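Local coordinates for protein origin of replication complex subunit 1B (Arabidopsis thaliana, PDB 5HH7) that binds the histone H3 tail through its BAH-PHD cassette and, as a subunit of the origin recognition complex, binds origins of DNA replication, at residues F74-L79 / K84-G89; T121-L126 / L170-Y175; M156-E159 / G164-P167; T24-G29 / L189-V194. All blocks are in the same frame, centred on the assembly; numbering follows the deposited sequence.

Interaction 1 of 4, residues F74-L79 / K84-G89. With ZN (zinc ion), chain C.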
loop_
_atom_site.group_PDB
_atom_site.type_symbol
_atom_site.label_atom_id
_atom_site.label_comp_id
_atom_site.label_asym_id
_atom_site.label_seq_id
_atom_site.Cartn_x
_atom_site.Cartn_y
_atom_site.Cartn_z
ATOM N N PHE A 74 8.566 -10.478 -12.395
ATOM C CA PHE A 74 9.017 -11.408 -13.426
ATOM C C PHE A 74 8.927 -10.775 -14.810
ATOM O O PHE A 74 7.867 -10.296 -15.208
ATOM C CB PHE A 74 8.173 -12.689 -13.406
ATOM C CG PHE A 74 8.196 -13.419 -12.091
ATOM C CD1 PHE A 74 9.111 -14.433 -11.862
ATOM C CD2 PHE A 74 7.297 -13.095 -11.087
ATOM C CE1 PHE A 74 9.133 -15.106 -10.655
ATOM C CE2 PHE A 74 7.318 -13.760 -9.877
ATOM C CZ PHE A 74 8.239 -14.766 -9.660
ATOM N N HIS A 75 10.039 -10.770 -15.542
ATOM C CA HIS A 75 10.021 -10.346 -16.938
ATOM C C HIS A 75 9.159 -11.317 -17.739
ATOM O O HIS A 75 9.231 -12.529 -17.532
ATOM C CB HIS A 75 11.438 -10.317 -17.521
ATOM C CG HIS A 75 12.265 -9.154 -17.063
ATOM N ND1 HIS A 75 13.603 -9.269 -16.756
ATOM C CD2 HIS A 75 11.948 -7.851 -16.878
ATOM C CE1 HIS A 75 14.072 -8.091 -16.385
ATOM N NE2 HIS A 75 13.088 -7.212 -16.455
ATOM N N LEU A 76 8.343 -10.786 -18.646
ATOM C CA LEU A 76 7.523 -11.618 -19.521
ATOM C C LEU A 76 8.386 -12.567 -20.346
ATOM O O LEU A 76 8.081 -13.754 -20.475
ATOM C CB LEU A 76 6.688 -10.751 -20.466
ATOM C CG LEU A 76 5.554 -9.908 -19.880
ATOM C CD1 LEU A 76 4.936 -9.044 -20.969
ATOM C CD2 LEU A 76 4.498 -10.793 -19.233
ATOM N N LYS A 77 9.472 -12.030 -20.892
ATOM C CA LYS A 77 10.355 -12.774 -21.786
ATOM C C LYS A 77 11.124 -13.873 -21.065
ATOM O O LYS A 77 11.795 -14.685 -21.700
ATOM C CB LYS A 77 11.364 -11.823 -22.422
ATOM C CG LYS A 77 12.388 -11.300 -21.428
ATOM C CD LYS A 77 13.583 -10.687 -22.127
ATOM C CE LYS A 77 14.735 -10.488 -21.158
ATOM N NZ LYS A 77 15.186 -11.770 -20.550
ATOM N N CYS A 78 11.041 -13.889 -19.739
ATOM C CA CYS A 78 11.840 -14.816 -18.949
ATOM C C CYS A 78 11.015 -15.955 -18.366
ATOM O O CYS A 78 11.559 -16.886 -17.769
ATOM C CB CYS A 78 12.590 -14.064 -17.855
ATOM S SG CYS A 78 13.763 -12.871 -18.526
ATOM N N LEU A 79 9.703 -15.885 -18.557
ATOM C CA LEU A 79 8.821 -16.970 -18.151
ATOM C C LEU A 79 9.063 -18.193 -19.041
ATOM O O LEU A 79 9.644 -18.079 -20.121
ATOM C CB LEU A 79 7.359 -16.524 -18.228
ATOM C CG LEU A 79 7.033 -15.239 -17.459
ATOM C CD1 LEU A 79 5.569 -14.865 -17.592
ATOM C CD2 LEU A 79 7.413 -15.381 -16.000
ATOM N N LYS A 84 4.270 -12.932 -24.439
ATOM C CA LYS A 84 4.392 -11.756 -25.289
ATOM C C LYS A 84 3.695 -10.571 -24.631
ATOM O O LYS A 84 4.204 -9.447 -24.646
ATOM C CB LYS A 84 3.779 -12.036 -26.661
ATOM C CG LYS A 84 3.710 -10.826 -27.581
ATOM C CD LYS A 84 5.093 -10.382 -28.033
ATOM C CE LYS A 84 5.014 -9.233 -29.029
ATOM N NZ LYS A 84 5.151 -7.905 -28.368
ATOM N N GLU A 85 2.535 -10.841 -24.036
ATOM C CA GLU A 85 1.713 -9.795 -23.447
ATOM C C GLU A 85 1.507 -10.019 -21.955
ATOM O O GLU A 85 1.626 -11.143 -21.464
ATOM C CB GLU A 85 0.352 -9.751 -24.145
ATOM C CG GLU A 85 0.441 -9.678 -25.656
ATOM C CD GLU A 85 1.033 -8.371 -26.136
ATOM O OE1 GLU A 85 0.843 -7.348 -25.446
ATOM O OE2 GLU A 85 1.692 -8.365 -27.196
ATOM N N VAL A 86 1.210 -8.942 -21.236
ATOM C CA VAL A 86 0.815 -9.047 -19.841
ATOM C C VAL A 86 -0.492 -9.821 -19.774
ATOM O O VAL A 86 -1.467 -9.445 -20.425
ATOM C CB VAL A 86 0.595 -7.661 -19.209
ATOM C CG1 VAL A 86 -0.012 -7.800 -17.818
ATOM C CG2 VAL A 86 1.900 -6.883 -19.157
ATOM N N PRO A 87 -0.513 -10.922 -19.008
ATOM C CA PRO A 87 -1.750 -11.693 -18.859
ATOM C C PRO A 87 -2.856 -10.884 -18.191
ATOM O O PRO A 87 -2.614 -10.164 -17.219
ATOM C CB PRO A 87 -1.331 -12.871 -17.968
ATOM C CG PRO A 87 -0.039 -12.451 -17.336
ATOM C CD PRO A 87 0.626 -11.563 -18.331
ATOM N N GLU A 88 -4.064 -11.000 -18.730
ATOM C CA GLU A 88 -5.235 -10.358 -18.149
ATOM C C GLU A 88 -5.739 -11.207 -16.988
ATOM O O GLU A 88 -5.776 -12.433 -17.078
ATOM C CB GLU A 88 -6.325 -10.204 -19.215
ATOM C CG GLU A 88 -7.580 -9.481 -18.752
ATOM C CD GLU A 88 -8.602 -9.324 -19.865
ATOM O OE1 GLU A 88 -8.759 -10.265 -20.672
ATOM O OE2 GLU A 88 -9.241 -8.253 -19.939
ATOM N N GLY A 89 -6.109 -10.559 -15.888
ATOM C CA GLY A 89 -6.666 -11.268 -14.749
ATOM C C GLY A 89 -5.652 -12.054 -13.938
ATOM O O GLY A 89 -4.483 -11.674 -13.850
HETATM ZN ZN ZN C . 14.134 -11.708 -16.034
#
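Leu76 of the PHD finger reaches across to the loop 84-89 and carries nearly all of this contact from one side. From its CB, which points toward the loop, the chain runs to a CG anti to the carbonyl carbon (chi1 -69°), and the fork of the side chain then opens against the loop backbone. Branch CD1 lies over the peptide group joining Glu85 and Val86, with Leu76 CD1 3.7 Å from Val86 N. It also reaches the isopropyl group, Leu76 CD1 to Val86 CG2 being 4.1 Å. The second branch meets the carbonyl oxygen of this same peptide, Leu76 CD2 to Glu85 O 3.7 Å, and then the Pro87 ring. The leucine and that ring slide past each other in opposite directions. Ile65 of strand 64-66 touches Leu76, Val86 and Pro87, tying the loop to the small sheet.

His75, just before Leu76, and Cys78, two residues after it, are zinc ligands: His75 ND1 lies 2.6 Å from the zinc and Cys78 SG lies 2.8 Å from it, with Cys53 and Cys56 completing the four. The loop that the leucine packs against serves the histone peptide. Val86 packs on the peptide backbone, Pro87 on one of its apolar side chains, and Pro87 and Gly89 form backbone hydrogen bonds with it. Where loop and leucine meet at Pro87, the ring carbon CD is 4.0 Å from Leu76 CD2.

Interaction 2 of 4, residues T121-L126 / L170-Y175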
loop_
_atom_site.group_PDB
_atom_site.type_symbol
_atom_site.label_atom_id
_atom_site.label_comp_id
_atom_site.label_asym_id
_atom_site.label_seq_id
_atom_site.Cartn_x
_atom_site.Cartn_y
_atom_site.Cartn_z
ATOM N N THR A 121 10.770 -3.015 -0.618
ATOM C CA THR A 121 9.970 -1.843 -0.951
ATOM C C THR A 121 9.102 -1.453 0.240
ATOM O O THR A 121 8.922 -2.235 1.174
ATOM C CB THR A 121 9.063 -2.088 -2.172
ATOM O OG1 THR A 121 8.037 -3.026 -1.829
ATOM C CG2 THR A 121 9.873 -2.627 -3.346
ATOM N N MET A 122 8.569 -0.237 0.198
ATOM C CA MET A 122 7.709 0.274 1.256
ATOM C C MET A 122 6.432 -0.562 1.364
ATOM O O MET A 122 5.931 -0.821 2.462
ATOM C CB MET A 122 7.378 1.739 0.970
ATOM C CG MET A 122 6.892 2.531 2.160
ATOM S SD MET A 122 7.250 4.289 1.964
ATOM C CE MET A 122 9.033 4.299 2.146
ATOM N N ARG A 123 5.910 -0.983 0.215
ATOM C CA ARG A 123 4.741 -1.858 0.172
ATOM C C ARG A 123 5.042 -3.208 0.819
ATOM O O ARG A 123 4.222 -3.754 1.561
ATOM C CB ARG A 123 4.281 -2.051 -1.276
ATOM C CG ARG A 123 3.471 -3.321 -1.521
ATOM C CD ARG A 123 4.115 -4.134 -2.629
ATOM N NE ARG A 123 4.726 -5.366 -2.149
ATOM C CZ ARG A 123 5.739 -5.992 -2.740
ATOM N NH1 ARG A 123 6.295 -5.511 -3.848
ATOM N NH2 ARG A 123 6.207 -7.106 -2.213
ATOM N N GLU A 124 6.227 -3.737 0.545
ATOM C CA GLU A 124 6.652 -4.993 1.148
ATOM C C GLU A 124 6.728 -4.867 2.671
ATOM O O GLU A 124 6.295 -5.761 3.400
ATOM C CB GLU A 124 8.001 -5.426 0.570
ATOM C CG GLU A 124 8.428 -6.826 0.964
ATOM C CD GLU A 124 9.708 -7.270 0.272
ATOM O OE1 GLU A 124 10.159 -6.578 -0.668
ATOM O OE2 GLU A 124 10.262 -8.313 0.675
ATOM N N LYS A 125 7.261 -3.745 3.146
ATOM C CA LYS A 125 7.356 -3.498 4.581
ATOM C C LYS A 125 5.970 -3.392 5.217
ATOM O O LYS A 125 5.745 -3.899 6.317
ATOM C CB LYS A 125 8.154 -2.225 4.863
ATOM C CG LYS A 125 9.621 -2.285 4.462
ATOM C CD LYS A 125 10.326 -0.991 4.841
ATOM C CE LYS A 125 11.667 -0.858 4.137
ATOM N NZ LYS A 125 12.325 0.449 4.424
ATOM N N LEU A 126 5.053 -2.724 4.526
ATOM C CA LEU A 126 3.692 -2.574 5.027
ATOM C C LEU A 126 3.035 -3.934 5.201
ATOM O O LEU A 126 2.482 -4.242 6.257
ATOM C CB LEU A 126 2.848 -1.725 4.076
ATOM C CG LEU A 126 1.375 -1.636 4.482
ATOM C CD1 LEU A 126 1.231 -0.893 5.809
ATOM C CD2 LEU A 126 0.538 -0.977 3.392
ATOM N N LEU A 170 -7.265 -10.650 -0.796
ATOM C CA LEU A 170 -6.212 -10.444 -1.784
ATOM C C LEU A 170 -4.935 -10.028 -1.060
ATOM O O LEU A 170 -4.990 -9.503 0.054
ATOM C CB LEU A 170 -6.615 -9.384 -2.815
ATOM C CG LEU A 170 -7.848 -9.689 -3.670
ATOM C CD1 LEU A 170 -7.885 -8.785 -4.897
ATOM C CD2 LEU A 170 -7.902 -11.154 -4.073
ATOM N N LYS A 171 -3.788 -10.266 -1.689
ATOM C CA LYS A 171 -2.506 -9.951 -1.063
ATOM C C LYS A 171 -2.302 -8.456 -0.814
ATOM O O LYS A 171 -1.618 -8.066 0.132
ATOM C CB LYS A 171 -1.346 -10.528 -1.882
ATOM C CG LYS A 171 -1.235 -12.043 -1.792
ATOM C CD LYS A 171 -0.925 -12.479 -0.368
ATOM C CE LYS A 171 -0.786 -13.992 -0.270
ATOM N NZ LYS A 171 -0.300 -14.419 1.070
ATOM N N ARG A 172 -2.901 -7.621 -1.658
ATOM C CA ARG A 172 -2.782 -6.175 -1.491
ATOM C C ARG A 172 -3.961 -5.565 -0.733
ATOM O O ARG A 172 -4.200 -4.356 -0.812
ATOM C CB ARG A 172 -2.609 -5.487 -2.849
ATOM C CG ARG A 172 -1.242 -5.719 -3.482
ATOM C CD ARG A 172 -1.145 -5.081 -4.861
ATOM N NE ARG A 172 0.233 -5.045 -5.343
ATOM C CZ ARG A 172 1.102 -4.082 -5.050
ATOM N NH1 ARG A 172 2.337 -4.129 -5.536
ATOM N NH2 ARG A 172 0.736 -3.070 -4.272
ATOM N N GLU A 173 -4.689 -6.394 0.012
ATOM C CA GLU A 173 -5.891 -5.923 0.699
ATOM C C GLU A 173 -5.620 -5.387 2.105
ATOM O O GLU A 173 -4.875 -5.986 2.877
ATOM C CB GLU A 173 -6.968 -7.015 0.750
ATOM C CG GLU A 173 -8.288 -6.535 1.357
ATOM C CD GLU A 173 -9.415 -7.538 1.200
ATOM O OE1 GLU A 173 -9.140 -8.693 0.808
ATOM O OE2 GLU A 173 -10.581 -7.164 1.457
ATOM N N LEU A 174 -6.232 -4.245 2.416
ATOM C CA LEU A 174 -6.155 -3.644 3.742
ATOM C C LEU A 174 -7.561 -3.468 4.296
ATOM O O LEU A 174 -8.527 -3.384 3.535
ATOM C CB LEU A 174 -5.497 -2.264 3.658
ATOM C CG LEU A 174 -4.110 -2.191 3.018
ATOM C CD1 LEU A 174 -3.676 -0.742 2.858
ATOM C CD2 LEU A 174 -3.101 -2.980 3.849
ATOM N N TYR A 175 -7.668 -3.402 5.620
ATOM C CA TYR A 175 -8.907 -3.003 6.279
ATOM C C TYR A 175 -8.702 -1.628 6.893
ATOM O O TYR A 175 -7.632 -1.343 7.427
ATOM C CB TYR A 175 -9.259 -3.976 7.401
ATOM C CG TYR A 175 -9.461 -5.402 6.959
ATOM C CD1 TYR A 175 -10.218 -5.703 5.833
ATOM C CD2 TYR A 175 -8.899 -6.452 7.674
ATOM C CE1 TYR A 175 -10.406 -7.017 5.429
ATOM C CE2 TYR A 175 -9.080 -7.765 7.280
ATOM C CZ TYR A 175 -9.835 -8.042 6.158
ATOM O OH TYR A 175 -10.016 -9.352 5.772
#
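Arg123 and Arg172 cross at about a right angle where the first turn of helix 122-127 in the BAH domain faces the type I beta turn from Leu170 to Glu173. Their guanidinium planes stand 69° apart. The touch is made by the aliphatic part of one arginine and the head group of the other: Arg172 NH1 comes within 3.4 Å of Arg123 CD, and Arg172 NH2 lies 3.9 Å from Arg123 CG. Arg172 arrives extended from CG to NE, whereas Arg123 is bent at chi2 and chi3, which folds its head back toward the start of its own helix.

Carboxylates probably offset the nearness of the two positive charges. Asp208, in the histone-binding stretch 203-208, bridges Arg123 NH1 and Arg172 NH1; Glu66 and Glu51 of the PHD finger add a salt bridge to Arg172 and Arg123 respectively, so the cluster joins the two domains of the cassette. Arg172 NH2 is hydrogen-bonded to Val210 O. Thr121 is the N-cap, its OG1 accepting from Glu124 N at 3.1 Å with an N-H...O angle of 156°. The same OG1 lies 3.6 Å above one face of the Arg123 guanidinium, toward its rim, and is also bonded to Asp208.

One turn along the helix the contact becomes apolar. Leu126 and Leu174 reach toward each other tip to tip beside Phe211, with Leu126 CD2 and Leu174 CD2 4.2 Å apart.

Interaction 3 of 4, residues M156-E159 / G164-P167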
loop_
_atom_site.group_PDB
_atom_site.type_symbol
_atom_site.label_atom_id
_atom_site.label_comp_id
_atom_site.label_asym_id
_atom_site.label_seq_id
_atom_site.Cartn_x
_atom_site.Cartn_y
_atom_site.Cartn_z
ATOM N N MET A 156 -5.097 -1.696 8.527
ATOM C CA MET A 156 -4.543 -2.890 9.149
ATOM C C MET A 156 -4.500 -4.024 8.131
ATOM O O MET A 156 -5.462 -4.243 7.396
ATOM C CB MET A 156 -5.375 -3.296 10.370
ATOM C CG MET A 156 -4.950 -4.616 11.019
ATOM S SD MET A 156 -5.926 -5.031 12.487
ATOM C CE MET A 156 -5.315 -3.819 13.658
ATOM N N ILE A 157 -3.380 -4.737 8.079
ATOM C CA ILE A 157 -3.271 -5.893 7.199
ATOM C C ILE A 157 -4.015 -7.068 7.832
ATOM O O ILE A 157 -4.120 -7.149 9.056
ATOM C CB ILE A 157 -1.797 -6.259 6.910
ATOM C CG1 ILE A 157 -1.073 -6.661 8.195
ATOM C CG2 ILE A 157 -1.084 -5.092 6.233
ATOM C CD1 ILE A 157 0.362 -7.113 7.966
ATOM N N PRO A 158 -4.560 -7.966 6.996
ATOM C CA PRO A 158 -5.367 -9.089 7.491
ATOM C C PRO A 158 -4.654 -9.944 8.537
ATOM O O PRO A 158 -5.303 -10.399 9.475
ATOM C CB PRO A 158 -5.642 -9.904 6.219
ATOM C CG PRO A 158 -5.651 -8.883 5.135
ATOM C CD PRO A 158 -4.570 -7.895 5.523
ATOM N N GLU A 159 -3.345 -10.141 8.386
ATOM C CA GLU A 159 -2.579 -10.954 9.331
ATOM C C GLU A 159 -2.653 -10.414 10.755
ATOM O O GLU A 159 -2.533 -11.168 11.719
ATOM C CB GLU A 159 -1.108 -11.041 8.910
ATOM C CG GLU A 159 -0.810 -12.068 7.833
ATOM C CD GLU A 159 -1.019 -11.527 6.433
ATOM O OE1 GLU A 159 -1.465 -10.363 6.299
ATOM O OE2 GLU A 159 -0.736 -12.271 5.468
ATOM N N GLY A 164 -6.976 -13.327 11.346
ATOM C CA GLY A 164 -5.963 -13.478 10.317
ATOM C C GLY A 164 -6.481 -13.457 8.892
ATOM O O GLY A 164 -7.658 -13.193 8.645
ATOM N N ARG A 165 -5.584 -13.736 7.952
ATOM C CA ARG A 165 -5.922 -13.756 6.532
ATOM C C ARG A 165 -6.898 -14.887 6.226
ATOM O O ARG A 165 -6.775 -15.990 6.763
ATOM C CB ARG A 165 -4.651 -13.911 5.687
ATOM C CG ARG A 165 -4.884 -13.972 4.173
ATOM C CD ARG A 165 -3.575 -13.794 3.403
ATOM N NE ARG A 165 -2.955 -12.515 3.733
ATOM C CZ ARG A 165 -3.230 -11.366 3.121
ATOM N NH1 ARG A 165 -4.103 -11.330 2.120
ATOM N NH2 ARG A 165 -2.628 -10.251 3.507
ATOM N N GLN A 166 -7.866 -14.598 5.364
ATOM C CA GLN A 166 -8.855 -15.576 4.928
ATOM C C GLN A 166 -8.608 -15.900 3.451
ATOM O O GLN A 166 -7.967 -15.121 2.746
ATOM C CB GLN A 166 -10.263 -15.007 5.130
ATOM C CG GLN A 166 -10.527 -14.517 6.549
ATOM C CD GLN A 166 -10.393 -15.628 7.581
ATOM O OE1 GLN A 166 -10.868 -16.746 7.373
ATOM N NE2 GLN A 166 -9.734 -15.326 8.696
ATOM N N PRO A 167 -9.100 -17.055 2.976
ATOM C CA PRO A 167 -8.874 -17.435 1.574
ATOM C C PRO A 167 -9.365 -16.392 0.562
ATOM O O PRO A 167 -8.747 -16.238 -0.489
ATOM C CB PRO A 167 -9.676 -18.732 1.432
ATOM C CG PRO A 167 -9.668 -19.315 2.806
ATOM C CD PRO A 167 -9.770 -18.129 3.734
#
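Arg165 grips the Glu159 carboxylate side-on with two nitrogens, one for each oxygen. The shorter bond, Arg165 NE to Glu159 OE2, is 2.8 Å and fairly straight at 164°; it lies in the guanidinium plane but meets OE2 from above the carboxylate plane. The other runs from Arg165 NH2 to the syn side of Glu159 OE1 at 3.0 Å. Because the two planes stand 51° apart, this is a twisted version of the bidentate salt bridge. A bend at chi3 (-59°) swings the guanidinium into place, and its NH1 is held by Leu170 O.

Pro158 packs alongside, pointing the same way as Arg165 and covering one guanidinium face, with Pro158 CG 3.7 Å from Arg165 NH2. The backbones also come close: Gly164 CA makes a CA-H...O contact of 3.3 Å with Pro158 O. Thr161 OG1, in the turn between the segments, hydrogen-bonds to both Pro158 O and Gly164 N.

All of this lies in the BAH-domain connection between strands 148-156 and 175-184. Met156, ending the first, pairs with Tyr175, opening the second, and Ile157 packs on Leu174.

Interaction 4 of 4, residues T24-G29 / L189-V194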
loop_
_atom_site.group_PDB
_atom_site.type_symbol
_atom_site.label_atom_id
_atom_site.label_comp_id
_atom_site.label_asym_id
_atom_site.label_seq_id
_atom_site.Cartn_x
_atom_site.Cartn_y
_atom_site.Cartn_z
ATOM N N THR A 24 5.310 18.733 -0.493
ATOM C CA THR A 24 4.278 17.777 -0.884
ATOM C C THR A 24 2.926 18.177 -0.302
ATOM O O THR A 24 2.817 18.488 0.884
ATOM C CB THR A 24 4.612 16.343 -0.435
ATOM O OG1 THR A 24 5.848 15.934 -1.028
ATOM C CG2 THR A 24 3.511 15.381 -0.860
ATOM N N GLU A 25 1.901 18.166 -1.145
ATOM C CA GLU A 25 0.555 18.532 -0.727
ATOM C C GLU A 25 -0.168 17.351 -0.086
ATOM O O GLU A 25 -0.299 16.291 -0.695
ATOM C CB GLU A 25 -0.237 19.055 -1.926
ATOM C CG GLU A 25 -1.665 19.458 -1.614
ATOM C CD GLU A 25 -2.285 20.287 -2.727
ATOM O OE1 GLU A 25 -1.918 21.474 -2.855
ATOM O OE2 GLU A 25 -3.131 19.750 -3.471
ATOM N N PHE A 26 -0.623 17.536 1.150
ATOM C CA PHE A 26 -1.410 16.521 1.839
ATOM C C PHE A 26 -2.815 17.047 2.097
ATOM O O PHE A 26 -2.992 18.197 2.490
ATOM C CB PHE A 26 -0.741 16.109 3.153
ATOM C CG PHE A 26 0.584 15.423 2.968
ATOM C CD1 PHE A 26 0.649 14.051 2.789
ATOM C CD2 PHE A 26 1.762 16.150 2.970
ATOM C CE1 PHE A 26 1.867 13.417 2.618
ATOM C CE2 PHE A 26 2.982 15.521 2.798
ATOM C CZ PHE A 26 3.034 14.155 2.622
ATOM N N GLU A 27 -3.809 16.195 1.871
ATOM C CA GLU A 27 -5.205 16.602 1.951
ATOM C C GLU A 27 -6.000 15.580 2.754
ATOM O O GLU A 27 -5.663 14.398 2.764
ATOM C CB GLU A 27 -5.778 16.735 0.536
ATOM C CG GLU A 27 -7.217 17.208 0.462
ATOM C CD GLU A 27 -7.616 17.618 -0.945
ATOM O OE1 GLU A 27 -6.804 17.424 -1.874
ATOM O OE2 GLU A 27 -8.738 18.137 -1.121
ATOM N N ILE A 28 -7.041 16.040 3.442
ATOM C CA ILE A 28 -7.948 15.137 4.140
ATOM C C ILE A 28 -8.451 14.073 3.172
ATOM O O ILE A 28 -8.910 14.388 2.075
ATOM C CB ILE A 28 -9.156 15.890 4.732
ATOM C CG1 ILE A 28 -8.699 16.868 5.815
ATOM C CG2 ILE A 28 -10.173 14.909 5.298
ATOM C CD1 ILE A 28 -9.819 17.731 6.373
ATOM N N GLY A 29 -8.338 12.812 3.574
ATOM C CA GLY A 29 -8.776 11.712 2.736
ATOM C C GLY A 29 -7.632 11.029 2.013
ATOM O O GLY A 29 -7.808 9.949 1.449
ATOM N N LEU A 189 5.817 9.047 5.525
ATOM C CA LEU A 189 6.844 8.693 4.551
ATOM C C LEU A 189 6.482 9.252 3.181
ATOM O O LEU A 189 7.156 10.147 2.672
ATOM C CB LEU A 189 7.035 7.176 4.490
ATOM C CG LEU A 189 7.674 6.562 5.736
ATOM C CD1 LEU A 189 7.692 5.041 5.654
ATOM C CD2 LEU A 189 9.086 7.111 5.929
ATOM N N ARG A 190 5.414 8.725 2.592
ATOM C CA ARG A 190 4.887 9.252 1.335
ATOM C C ARG A 190 3.498 8.687 1.080
ATOM O O ARG A 190 3.031 7.822 1.822
ATOM C CB ARG A 190 5.820 8.932 0.162
ATOM C CG ARG A 190 6.253 7.476 0.076
ATOM C CD ARG A 190 7.258 7.267 -1.059
ATOM N NE ARG A 190 7.601 5.861 -1.257
ATOM C CZ ARG A 190 6.853 5.002 -1.944
ATOM N NH1 ARG A 190 5.717 5.405 -2.494
ATOM N NH2 ARG A 190 7.238 3.740 -2.075
ATOM N N HIS A 191 2.838 9.184 0.041
ATOM C CA HIS A 191 1.504 8.707 -0.309
ATOM C C HIS A 191 1.511 7.258 -0.783
ATOM O O HIS A 191 2.475 6.788 -1.389
ATOM C CB HIS A 191 0.887 9.573 -1.412
ATOM C CG HIS A 191 0.399 10.907 -0.942
ATOM N ND1 HIS A 191 1.172 12.047 -1.001
ATOM C CD2 HIS A 191 -0.791 11.288 -0.418
ATOM C CE1 HIS A 191 0.482 13.069 -0.529
ATOM N NE2 HIS A 191 -0.714 12.636 -0.169
ATOM N N CYS A 192 0.423 6.553 -0.494
ATOM C CA CYS A 192 0.098 5.331 -1.214
ATOM C C CYS A 192 -1.289 5.541 -1.812
ATOM O O CYS A 192 -1.913 6.576 -1.581
ATOM C CB CYS A 192 0.149 4.096 -0.305
ATOM S SG CYS A 192 -0.963 4.121 1.122
ATOM N N SER A 193 -1.768 4.582 -2.594
ATOM C CA SER A 193 -3.079 4.730 -3.211
ATOM C C SER A 193 -3.988 3.558 -2.862
ATOM O O SER A 193 -3.768 2.433 -3.308
ATOM C CB SER A 193 -2.953 4.880 -4.726
ATOM O OG SER A 193 -4.175 5.332 -5.286
ATOM N N VAL A 194 -5.008 3.829 -2.057
ATOM C CA VAL A 194 -5.924 2.786 -1.613
ATOM C C VAL A 194 -7.223 2.849 -2.409
ATOM O O VAL A 194 -7.900 3.875 -2.422
ATOM C CB VAL A 194 -6.226 2.912 -0.115
ATOM C CG1 VAL A 194 -7.178 1.824 0.313
ATOM C CG2 VAL A 194 -4.936 2.834 0.690
#
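His191 packs its imidazole against strand 24-27, with CE1 as the point where three residues converge. Glu25 O lies 3.3 Å from His191 CE1, near the plane of the ring, and Thr24 CG2 approaches the same edge, 3.8 Å from His191 CE1. The Phe26 ring comes as the third neighbour, Phe26 CE1 being 3.5 Å from His191 CE1. The two aromatic planes are almost parallel, at 17°, but displaced, with little face in common, their centroids 4.7 Å from each other. The carbonyl of Glu25 probably adds some electrostatic attraction for the polarised CE1-H.

The imidazole is fixed by a bond from outside the pair: His191 NE2 is hydrogen-bonded to Asp30 OD2. That same oxygen takes the backbone N of Glu27, so Asp30 links the end of strand 24-27 to the histidine. Phe26 has its CG anti to the carbonyl carbon (chi1 -65°), which sends the ring inward among Phe21, Val32, Ile136, Leu139 and Met185, and His191 meets this apolar cluster at Phe26.

No backbone bonds join the segments; the short strand axes pass 9.2 Å apart at 56°. The contact is made mainly by side chains, setting the hairpin strand against a strand of the large sheet. Strand 24-27 pairs antiparallel with 18-21 in a two-stranded hairpin, whereas strand 188-195 belongs to the large sheet of the BAH fold, where it pairs antiparallel with strand 31-34 and parallel with strand 210-218.

In the fold
Interaction 1 stands alone in the PHD finger, its centre about 22 Å from that of interaction 2, which follows it along the chain. Interactions 2 and 3 touch, their centres about 11 Å apart: interaction 3 is nested within the loop that interaction 2 closes, and both lie in the BAH range. Interaction 4 spans the longest stretch of chain and encloses the other three; it meets interaction 2 through Met122, whose SD packs on Leu189 and Arg190, and lies across the chain's centre from interaction 3. The PHD finger is thus inserted between the N-terminal strands and the rest of the BAH fold, which suits a cassette whose two domains read one histone tail together.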